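Local coordinates for protein-glutamine gamma-glutamyltransferase (Pseudomonas aeruginosa PAO1, PDB 6G49) that displays transglutaminase activity in vitro through its periplasmic domain, joining protein glutamine and lysine side chains, and is critical for the viability of the bacterium, at residues 39-44 with 76-81; 56-61 with 276-281; 262-267 with 289-294. All coordinates share one frame; numbering follows the deposited sequence. Where two conformers were deposited one is given.

Interactions 1 and 3 share one antiparallel sheet, their centres 10 Å apart. Strand 72-81 lies beside strand 261-265, joined by probable hydrogen bonds from M78 N to V263 O (2.8 Å) and from A265 N to L76 O (2.9 Å). Interaction 2 belongs to a separate six-stranded sheet, its centre 24 Å from that of interaction 3. Y267 bridges the two: its CB packs on V281 CG1 at 3.7 Å. The triad assigned by similarity, C243, H287 and D303, is built around the central sheet, H287 standing on strand 286-294 itself: the W289 side chain of interaction 3 comes within about 4 Å of those of H287 and D303, and M41 of interaction 1 within about 6 Å of C243.

Interaction 1. Residues 39-44 with 76-81; sequences ESMAPG and LTMERF
M41 and M78 meet as methylene against sulfur: M78 SD lies 3.5 Å from M41 CG, and the two side chains cross at about a right angle. M78 stretches out beyond CG toward strand 40-41, whereas M41 bends at its last torsion (chi3 -109°). Both methionines were modelled in two conformers, and this pairing describes one of them. The other contacts are of carbon against backbone. The methyl CE of M78 rests on the backbone of E39 and S40, 3.8 Å from E39 O and 4.0 Å from S40 C. Two residues earlier on the same strand, L76 CD1 approaches E39 CA at 4.1 Å. Polar groups look elsewhere: S40 OG bonds to R85, and the main chain of M41 pairs with W86. The short strand 86-87 thus links strand 40-41 to strand 72-81 within the central sheet, where the classic bulge at E79 and R80 faces A87. M41 also touches A244 of helix 243-256, next to C243, the nucleophile by similarity. The contact is therefore one of dispersion and shape, with no directional bond between the segments to fix the thioethers, which is consistent with the two conformers of each methionine.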
loop_
_atom_site.group_PDB
_atom_site.type_symbol
_atom_site.label_atom_id
_atom_site.label_comp_id
_atom_site.label_asym_id
_atom_site.label_seq_id
_atom_site.Cartn_x
_atom_site.Cartn_y
_atom_site.Cartn_z
ATOM N N GLU A 39 4.672 -8.978 8.136
ATOM C CA GLU A 39 5.750 -8.428 7.344
ATOM C C GLU A 39 5.726 -8.963 5.915
ATOM O O GLU A 39 6.471 -8.448 5.052
ATOM C CB GLU A 39 7.123 -8.688 7.955
ATOM C CG GLU A 39 7.521 -10.135 7.931
ATOM C CD GLU A 39 6.780 -11.091 8.833
ATOM O OE1 GLU A 39 6.194 -10.641 9.861
ATOM O OE2 GLU A 39 6.855 -12.314 8.545
ATOM N N SER A 40 4.910 -9.975 5.631
ATOM C CA SER A 40 4.860 -10.536 4.263
ATOM C C SER A 40 3.405 -10.828 3.911
ATOM O O SER A 40 2.471 -10.838 4.796
ATOM C CB SER A 40 5.735 -11.749 4.158
ATOM O OG SER A 40 5.122 -12.817 4.833
ATOM N N MET A 41 3.150 -10.986 2.638
ATOM C CA MET A 41 1.854 -11.470 2.256
ATOM C C MET A 41 1.862 -12.056 0.852
ATOM O O MET A 41 2.487 -11.603 -0.090
ATOM C CB MET A 41 0.830 -10.353 2.276
ATOM C CG MET A 41 1.196 -9.253 1.348
ATOM S SD MET A 41 -0.064 -8.051 1.578
ATOM C CE MET A 41 -0.909 -8.258 0.025
ATOM N N ALA A 42 1.098 -13.138 0.780
ATOM C CA ALA A 42 0.749 -13.743 -0.454
ATOM C C ALA A 42 -0.623 -13.226 -0.865
ATOM O O ALA A 42 -1.414 -12.945 0.021
ATOM C CB ALA A 42 0.717 -15.221 -0.272
ATOM N N PRO A 43 -0.921 -13.092 -2.171
ATOM C CA PRO A 43 -2.304 -12.839 -2.622
ATOM C C PRO A 43 -3.212 -13.874 -1.935
ATOM O O PRO A 43 -2.956 -15.095 -1.964
ATOM C CB PRO A 43 -2.192 -12.911 -4.146
ATOM C CG PRO A 43 -0.791 -12.419 -4.394
ATOM C CD PRO A 43 0.013 -13.118 -3.310
ATOM N N GLY A 44 -4.246 -13.358 -1.267
ATOM C CA GLY A 44 -5.120 -14.170 -0.415
ATOM C C GLY A 44 -4.991 -13.841 1.056
ATOM O O GLY A 44 -5.916 -13.998 1.863
ATOM N N LEU A 76 3.350 -0.377 6.241
ATOM C CA LEU A 76 4.717 -0.756 5.841
ATOM C C LEU A 76 4.736 -0.871 4.322
ATOM O O LEU A 76 3.713 -0.863 3.677
ATOM C CB LEU A 76 5.153 -2.067 6.487
ATOM C CG LEU A 76 4.500 -3.346 5.989
ATOM C CD1 LEU A 76 5.439 -4.525 6.271
ATOM C CD2 LEU A 76 3.132 -3.573 6.632
ATOM N N THR A 77 5.943 -1.018 3.757
ATOM C CA THR A 77 6.117 -1.399 2.358
ATOM C C THR A 77 6.750 -2.767 2.298
ATOM O O THR A 77 7.479 -3.193 3.212
ATOM C CB THR A 77 6.944 -0.441 1.481
ATOM O OG1 THR A 77 8.352 -0.661 1.689
ATOM C CG2 THR A 77 6.565 1.006 1.680
ATOM N N MET A 78 6.441 -3.451 1.190
ATOM C CA MET A 78 6.996 -4.760 0.879
ATOM C C MET A 78 7.717 -4.643 -0.466
ATOM O O MET A 78 7.088 -4.428 -1.492
ATOM C CB MET A 78 5.861 -5.779 0.843
ATOM C CG MET A 78 5.197 -5.916 2.227
ATOM S SD MET A 78 3.913 -7.192 2.205
ATOM C CE MET A 78 3.211 -6.880 3.816
ATOM N N GLU A 79 9.045 -4.771 -0.405
ATOM C CA GLU A 79 9.919 -4.541 -1.538
ATOM C C GLU A 79 10.490 -5.813 -2.132
ATOM O O GLU A 79 11.196 -5.704 -3.162
ATOM C CB GLU A 79 11.046 -3.596 -1.111
ATOM C CG GLU A 79 10.579 -2.170 -0.887
ATOM C CD GLU A 79 11.580 -1.286 -0.161
ATOM O OE1 GLU A 79 11.963 -1.673 0.929
ATOM O OE2 GLU A 79 11.922 -0.226 -0.728
ATOM N N ARG A 80 10.305 -6.958 -1.520
ATOM C CA ARG A 80 10.896 -8.218 -1.989
ATOM C C ARG A 80 9.765 -9.104 -2.505
ATOM O O ARG A 80 8.776 -9.271 -1.826
ATOM C CB ARG A 80 11.555 -8.971 -0.838
ATOM C CG ARG A 80 12.753 -8.202 -0.319
ATOM C CD ARG A 80 13.388 -8.968 0.802
ATOM N NE ARG A 80 14.709 -8.450 1.042
ATOM C CZ ARG A 80 15.392 -8.665 2.163
ATOM N NH1 ARG A 80 14.829 -9.353 3.144
ATOM N NH2 ARG A 80 16.620 -8.175 2.283
ATOM N N PHE A 81 9.906 -9.601 -3.722
ATOM C CA PHE A 81 8.946 -10.550 -4.257
ATOM C C PHE A 81 9.647 -11.843 -4.624
ATOM O O PHE A 81 10.554 -11.798 -5.463
ATOM C CB PHE A 81 8.264 -10.003 -5.501
ATOM C CG PHE A 81 7.223 -10.935 -6.056
ATOM C CD1 PHE A 81 6.143 -11.318 -5.271
ATOM C CD2 PHE A 81 7.339 -11.424 -7.347
ATOM C CE1 PHE A 81 5.197 -12.209 -5.758
ATOM C CE2 PHE A 81 6.387 -12.296 -7.841
ATOM C CZ PHE A 81 5.284 -12.624 -7.070
#

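Interaction 2. Residues 56-61 with 276-281; sequences AFRVRF and GNYLLV. With PO4 (phosphate ion), chain H.
R60 reaches across to the turn before strand 278-282 and grips two successive carbonyls, those of G276 and N277. From CB the chain runs outward to R60 CG, which passes N277 O at 3.2 Å, and CD stays beside the same oxygen. A bend at chi3 (-103°) then turns the guanidinium edge to the two carbonyls. R60 NE donates to N277 O at 3.2 Å from well above the carbonyl plane, and only weakly to G276 O. R60 NH2 makes the straighter bond, to G276 O (2.7 Å, 162° at the hydrogen), with that oxygen close to the guanidinium plane. Y278 CB lies over one guanidinium face. At the tip, R60 NH2 also meets O1 of a phosphate, probably from the crystallisation liquor; the 2.4 Å separation is too short to be taken at face value. The backbones pair antiparallel toward one edge of a six-stranded sheet, where strand 271-273 lies beyond strand 278-282, uniting a strand of the TgpA N-terminal region with one of the transglutaminase-like region. At one end a classic beta bulge sets both A56 and F57 against V281, whose O accepts from A56 N (2.8 Å) and from F57 N (3.1 Å). On the face carrying F57, V59 and L279, V281 CB forms a CH-pi contact over the F57 ring, 3.8 Å from its centroid, and W73 meets that ring edge-to-face. On the face of R58 and L280, R58 runs alongside Y278 and points the same way, R58 CD reaching Y278 CE1 at 3.4 Å; the guanidinium and ring planes stand 74° apart, with Y278 OH at the guanidinium edge. A water accepts from F61 N and gives a weak bond to N277 O.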
loop_
_atom_site.group_PDB
_atom_site.type_symbol
_atom_site.label_atom_id
_atom_site.label_comp_id
_atom_site.label_asym_id
_atom_site.label_seq_id
_atom_site.Cartn_x
_atom_site.Cartn_y
_atom_site.Cartn_z
ATOM N N ALA A 56 -8.566 -2.409 14.681
ATOM C CA ALA A 56 -7.183 -2.142 14.537
ATOM C C ALA A 56 -6.735 -0.848 15.235
ATOM O O ALA A 56 -5.751 -0.859 15.975
ATOM C CB ALA A 56 -6.841 -2.127 13.058
ATOM N N PHE A 57 -7.468 0.241 15.004
ATOM C CA PHE A 57 -7.119 1.554 15.613
ATOM C C PHE A 57 -8.331 2.469 15.485
ATOM O O PHE A 57 -9.272 2.153 14.765
ATOM C CB PHE A 57 -5.822 2.168 15.081
ATOM C CG PHE A 57 -5.792 2.493 13.610
ATOM C CD1 PHE A 57 -5.566 1.499 12.671
ATOM C CD2 PHE A 57 -6.028 3.790 13.184
ATOM C CE1 PHE A 57 -5.491 1.828 11.308
ATOM C CE2 PHE A 57 -5.969 4.106 11.823
ATOM C CZ PHE A 57 -5.692 3.122 10.915
ATOM N N ARG A 58 -8.241 3.592 16.186
ATOM C CA ARG A 58 -9.240 4.640 16.172
ATOM C C ARG A 58 -8.486 5.940 15.927
ATOM O O ARG A 58 -7.336 6.057 16.289
ATOM C CB ARG A 58 -10.053 4.662 17.454
ATOM C CG ARG A 58 -10.979 3.470 17.545
ATOM C CD ARG A 58 -11.696 3.401 18.872
ATOM N NE ARG A 58 -10.808 2.961 19.921
ATOM C CZ ARG A 58 -11.069 3.098 21.209
ATOM N NH1 ARG A 58 -12.196 3.668 21.594
ATOM N NH2 ARG A 58 -10.209 2.662 22.102
ATOM N N VAL A 59 -9.145 6.900 15.294
ATOM C CA VAL A 59 -8.501 8.147 14.891
ATOM C C VAL A 59 -9.454 9.306 15.141
ATOM O O VAL A 59 -10.603 9.262 14.743
ATOM C CB VAL A 59 -8.079 8.154 13.405
ATOM C CG1 VAL A 59 -7.324 9.429 13.047
ATOM C CG2 VAL A 59 -7.238 6.990 13.048
ATOM N N ARG A 60 -8.899 10.393 15.657
ATOM C CA ARG A 60 -9.628 11.637 15.856
ATOM C C ARG A 60 -8.828 12.768 15.175
ATOM O O ARG A 60 -7.685 12.983 15.515
ATOM C CB ARG A 60 -9.812 11.923 17.345
ATOM C CG ARG A 60 -11.002 12.795 17.686
ATOM C CD ARG A 60 -11.294 12.770 19.182
ATOM N NE ARG A 60 -12.427 11.937 19.566
ATOM C CZ ARG A 60 -12.418 11.091 20.589
ATOM N NH1 ARG A 60 -11.328 10.935 21.312
ATOM N NH2 ARG A 60 -13.490 10.387 20.891
ATOM N N PHE A 61 -9.437 13.473 14.220
ATOM C CA PHE A 61 -8.778 14.543 13.517
ATOM C C PHE A 61 -8.970 15.877 14.263
ATOM O O PHE A 61 -10.041 16.061 14.885
ATOM C CB PHE A 61 -9.365 14.654 12.108
ATOM C CG PHE A 61 -8.771 13.635 11.150
ATOM C CD1 PHE A 61 -9.318 12.380 10.997
ATOM C CD2 PHE A 61 -7.628 13.971 10.451
ATOM C CE1 PHE A 61 -8.729 11.472 10.114
ATOM C CE2 PHE A 61 -7.057 13.082 9.547
ATOM C CZ PHE A 61 -7.627 11.842 9.395
ATOM N N GLY A 276 -18.969 9.639 19.210
ATOM C CA GLY A 276 -17.669 9.917 19.815
ATOM C C GLY A 276 -16.766 10.815 19.029
ATOM O O GLY A 276 -15.725 11.179 19.523
ATOM N N ASN A 277 -17.136 11.187 17.789
ATOM C CA ASN A 277 -16.390 11.995 16.909
ATOM C C ASN A 277 -15.008 11.385 16.591
ATOM O O ASN A 277 -13.956 12.045 16.701
ATOM C CB ASN A 277 -16.204 13.416 17.429
ATOM C CG ASN A 277 -15.739 14.329 16.331
ATOM O OD1 ASN A 277 -16.120 14.192 15.179
ATOM N ND2 ASN A 277 -14.838 15.231 16.669
ATOM N N TYR A 278 -15.038 10.097 16.223
ATOM C CA TYR A 278 -13.792 9.435 15.808
ATOM C C TYR A 278 -14.115 8.424 14.725
ATOM O O TYR A 278 -15.259 7.989 14.517
ATOM C CB TYR A 278 -13.097 8.795 17.000
ATOM C CG TYR A 278 -13.814 7.706 17.737
ATOM C CD1 TYR A 278 -13.741 6.365 17.377
ATOM C CD2 TYR A 278 -14.469 7.993 18.940
ATOM C CE1 TYR A 278 -14.376 5.376 18.099
ATOM C CE2 TYR A 278 -15.088 7.008 19.681
ATOM C CZ TYR A 278 -15.015 5.686 19.284
ATOM O OH TYR A 278 -15.638 4.695 19.985
ATOM N N LEU A 279 -13.040 8.020 14.017
ATOM C CA LEU A 279 -13.086 6.951 13.038
ATOM C C LEU A 279 -12.543 5.661 13.668
ATOM O O LEU A 279 -11.511 5.673 14.345
ATOM C CB LEU A 279 -12.186 7.286 11.841
ATOM C CG LEU A 279 -12.706 8.248 10.774
ATOM C CD1 LEU A 279 -11.727 8.234 9.607
ATOM C CD2 LEU A 279 -14.087 7.913 10.264
ATOM N N LEU A 280 -13.268 4.570 13.456
ATOM C CA LEU A 280 -12.773 3.232 13.732
ATOM C C LEU A 280 -12.190 2.673 12.417
ATOM O O LEU A 280 -12.794 2.809 11.357
ATOM C CB LEU A 280 -13.894 2.327 14.216
ATOM C CG LEU A 280 -14.505 2.796 15.538
ATOM C CD1 LEU A 280 -15.775 3.540 15.244
ATOM C CD2 LEU A 280 -14.736 1.645 16.472
ATOM N N VAL A 281 -11.122 1.926 12.583
ATOM C CA VAL A 281 -10.530 1.170 11.465
ATOM C C VAL A 281 -10.419 -0.271 11.945
ATOM O O VAL A 281 -9.657 -0.550 12.901
ATOM C CB VAL A 281 -9.194 1.789 11.028
ATOM C CG1 VAL A 281 -8.661 0.990 9.840
ATOM C CG2 VAL A 281 -9.357 3.234 10.634
HETATM P P PO4 H . -14.705 7.719 23.374
HETATM O O1 PO4 H . -13.845 8.874 22.762
HETATM O O2 PO4 H . -15.984 7.394 22.624
HETATM O O3 PO4 H . -13.935 6.423 23.612
HETATM O O4 PO4 H . -15.268 8.010 24.764
HETATM O O HOH W 1 -12.364 13.132 13.963
#

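Interaction 3. Residues 262-267 with 289-294; sequences RVVAGY and WVEYWQ
V264 and W289 pair through main chain and side chain alike. Backbone bonds come first: V264 N gives to W289 O at 2.8 Å and W289 N returns a bond to V264 O at 2.9 Å. R262 and E291 form the next hydrogen-bonded antiparallel pair, with R262 N to E291 O at 2.9 Å; V263 and V290, between them, are a non-hydrogen-bonded pair on the other face. The ionic contact joins R262 and E291 again. R262, extended from CG to NE, brings NE to E291 OE1 at 2.7 Å (155° at the hydrogen), on the anti side of the carboxylate, and NH2 adds a weak bond to that oxygen. Guanidinium and carboxylate planes are turned 49° apart. The carboxylate is buried, and its other oxygen, OE2, is held by R164 and R74; with R262 this surrounds E291 with positive charge, which would be expected to stabilise the anion. Apolar contacts complete the face. W289 CG sits between backbone N and carbonyl carbon (chi1 60°), which swings the indole across V264: V264 CB lies over the five-membered ring of W289, 3.7 Å from its centroid, as a CH-pi contact, and V264 CG1 is 3.5 Å from W289 CZ2. The other methyl, V264 CG2, packs on E291 CG at 3.8 Å. Strand 261-265 lies between strands 72-81 and 286-294 in the sheet, and strand 298-302 follows beyond. On the face of V263 and V290, helix 243-256 packs with A251 and A247, the helix led by the predicted nucleophile C243, in keeping with a papain-like transglutaminase core.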
loop_
_atom_site.group_PDB
_atom_site.type_symbol
_atom_site.label_atom_id
_atom_site.label_comp_id
_atom_site.label_asym_id
_atom_site.label_seq_id
_atom_site.Cartn_x
_atom_site.Cartn_y
_atom_site.Cartn_z
ATOM N N ARG A 262 6.822 -0.689 -5.488
ATOM C CA ARG A 262 6.749 -1.535 -4.313
ATOM C C ARG A 262 5.282 -1.564 -3.873
ATOM O O ARG A 262 4.493 -0.701 -4.267
ATOM C CB ARG A 262 7.698 -1.112 -3.184
ATOM C CG ARG A 262 7.516 0.328 -2.736
ATOM C CD ARG A 262 8.626 0.742 -1.778
ATOM N NE ARG A 262 8.547 2.161 -1.504
ATOM C CZ ARG A 262 9.580 2.960 -1.181
ATOM N NH1 ARG A 262 10.814 2.458 -1.057
ATOM N NH2 ARG A 262 9.353 4.260 -0.974
ATOM N N VAL A 263 4.971 -2.618 -3.138
ATOM C CA VAL A 263 3.633 -2.744 -2.530
ATOM C C VAL A 263 3.618 -1.998 -1.208
ATOM O O VAL A 263 4.530 -2.132 -0.365
ATOM C CB VAL A 263 3.276 -4.235 -2.377
ATOM C CG1 VAL A 263 2.021 -4.423 -1.534
ATOM C CG2 VAL A 263 3.154 -4.914 -3.735
ATOM N N VAL A 264 2.548 -1.236 -1.011
ATOM C CA VAL A 264 2.289 -0.539 0.254
ATOM C C VAL A 264 1.156 -1.312 0.943
ATOM O O VAL A 264 0.129 -1.549 0.321
ATOM C CB VAL A 264 1.916 0.932 0.031
ATOM C CG1 VAL A 264 1.833 1.675 1.364
ATOM C CG2 VAL A 264 2.949 1.641 -0.844
ATOM N N ALA A 265 1.341 -1.647 2.205
ATOM C CA ALA A 265 0.337 -2.347 2.971
ATOM C C ALA A 265 -0.105 -1.466 4.148
ATOM O O ALA A 265 0.686 -0.748 4.749
ATOM C CB ALA A 265 0.885 -3.625 3.520
ATOM N N GLY A 266 -1.375 -1.573 4.472
ATOM C CA GLY A 266 -1.955 -0.811 5.589
ATOM C C GLY A 266 -3.444 -1.013 5.623
ATOM O O GLY A 266 -3.913 -2.126 5.515
ATOM N N TYR A 267 -4.177 0.089 5.769
ATOM C CA TYR A 267 -5.619 0.051 5.840
ATOM C C TYR A 267 -6.144 1.177 4.949
ATOM O O TYR A 267 -5.426 2.165 4.747
ATOM C CB TYR A 267 -6.103 0.270 7.280
ATOM C CG TYR A 267 -5.656 -0.796 8.234
ATOM C CD1 TYR A 267 -4.391 -0.776 8.805
ATOM C CD2 TYR A 267 -6.467 -1.901 8.445
ATOM C CE1 TYR A 267 -3.952 -1.812 9.628
ATOM C CE2 TYR A 267 -6.034 -2.946 9.252
ATOM C CZ TYR A 267 -4.773 -2.902 9.816
ATOM O OH TYR A 267 -4.377 -3.933 10.612
ATOM N N TRP A 289 -1.750 -1.414 -1.825
ATOM C CA TRP A 289 -1.700 -0.615 -2.989
ATOM C C TRP A 289 -0.236 -0.537 -3.484
ATOM O O TRP A 289 0.604 -1.348 -3.050
ATOM C CB TRP A 289 -2.379 0.738 -2.800
ATOM C CG TRP A 289 -1.807 1.608 -1.717
ATOM C CD1 TRP A 289 -1.000 2.698 -1.867
ATOM C CD2 TRP A 289 -2.133 1.553 -0.310
ATOM N NE1 TRP A 289 -0.719 3.269 -0.652
ATOM C CE2 TRP A 289 -1.412 2.604 0.318
ATOM C CE3 TRP A 289 -2.885 0.692 0.503
ATOM C CZ2 TRP A 289 -1.483 2.852 1.695
ATOM C CZ3 TRP A 289 -2.964 0.963 1.851
ATOM C CH2 TRP A 289 -2.246 2.006 2.437
ATOM N N VAL A 290 0.023 0.406 -4.375
ATOM C CA VAL A 290 1.334 0.475 -5.080
ATOM C C VAL A 290 1.879 1.897 -4.955
ATOM O O VAL A 290 1.159 2.884 -4.948
ATOM C CB VAL A 290 1.186 0.047 -6.549
ATOM C CG1 VAL A 290 2.499 0.214 -7.337
ATOM C CG2 VAL A 290 0.692 -1.380 -6.627
ATOM N N GLU A 291 3.206 1.999 -4.952
ATOM C CA GLU A 291 3.874 3.277 -5.314
ATOM C C GLU A 291 5.014 2.960 -6.267
ATOM O O GLU A 291 5.676 1.889 -6.182
ATOM C CB GLU A 291 4.296 4.097 -4.095
ATOM C CG GLU A 291 5.292 3.426 -3.194
ATOM C CD GLU A 291 5.559 4.186 -1.902
ATOM O OE1 GLU A 291 6.397 3.739 -1.112
ATOM O OE2 GLU A 291 4.900 5.211 -1.679
ATOM N N TYR A 292 5.250 3.908 -7.162
ATOM C CA TYR A 292 6.294 3.780 -8.153
ATOM C C TYR A 292 7.092 5.088 -8.184
ATOM O O TYR A 292 6.604 6.178 -7.849
ATOM C CB TYR A 292 5.723 3.414 -9.525
ATOM C CG TYR A 292 4.916 4.498 -10.204
ATOM C CD1 TYR A 292 3.605 4.793 -9.819
ATOM C CD2 TYR A 292 5.509 5.313 -11.142
ATOM C CE1 TYR A 292 2.928 5.868 -10.398
ATOM C CE2 TYR A 292 4.820 6.366 -11.735
ATOM C CZ TYR A 292 3.541 6.640 -11.360
ATOM O OH TYR A 292 2.954 7.684 -12.016
ATOM N N TRP A 293 8.298 4.974 -8.732
ATOM C CA TRP A 293 9.236 6.073 -8.726
ATOM C C TRP A 293 9.532 6.515 -10.148
ATOM O O TRP A 293 9.692 5.704 -11.060
ATOM C CB TRP A 293 10.543 5.648 -8.040
ATOM C CG TRP A 293 11.511 6.787 -7.893
ATOM C CD1 TRP A 293 11.563 7.723 -6.890
ATOM C CD2 TRP A 293 12.547 7.136 -8.834
ATOM N NE1 TRP A 293 12.538 8.649 -7.181
ATOM C CE2 TRP A 293 13.141 8.319 -8.361
ATOM C CE3 TRP A 293 12.974 6.580 -10.039
ATOM C CZ2 TRP A 293 14.196 8.945 -9.031
ATOM C CZ3 TRP A 293 13.995 7.217 -10.726
ATOM C CH2 TRP A 293 14.629 8.343 -10.187
ATOM N N GLN A 294 9.716 7.818 -10.256
ATOM C CA GLN A 294 10.259 8.388 -11.509
ATOM C C GLN A 294 11.089 9.607 -11.144
ATOM O O GLN A 294 10.949 10.229 -10.096
ATOM C CB GLN A 294 9.120 8.716 -12.472
ATOM C CG GLN A 294 8.305 9.927 -12.068
ATOM C CD GLN A 294 7.027 9.958 -12.850
ATOM O OE1 GLN A 294 5.939 9.751 -12.308
ATOM N NE2 GLN A 294 7.168 10.177 -14.148
#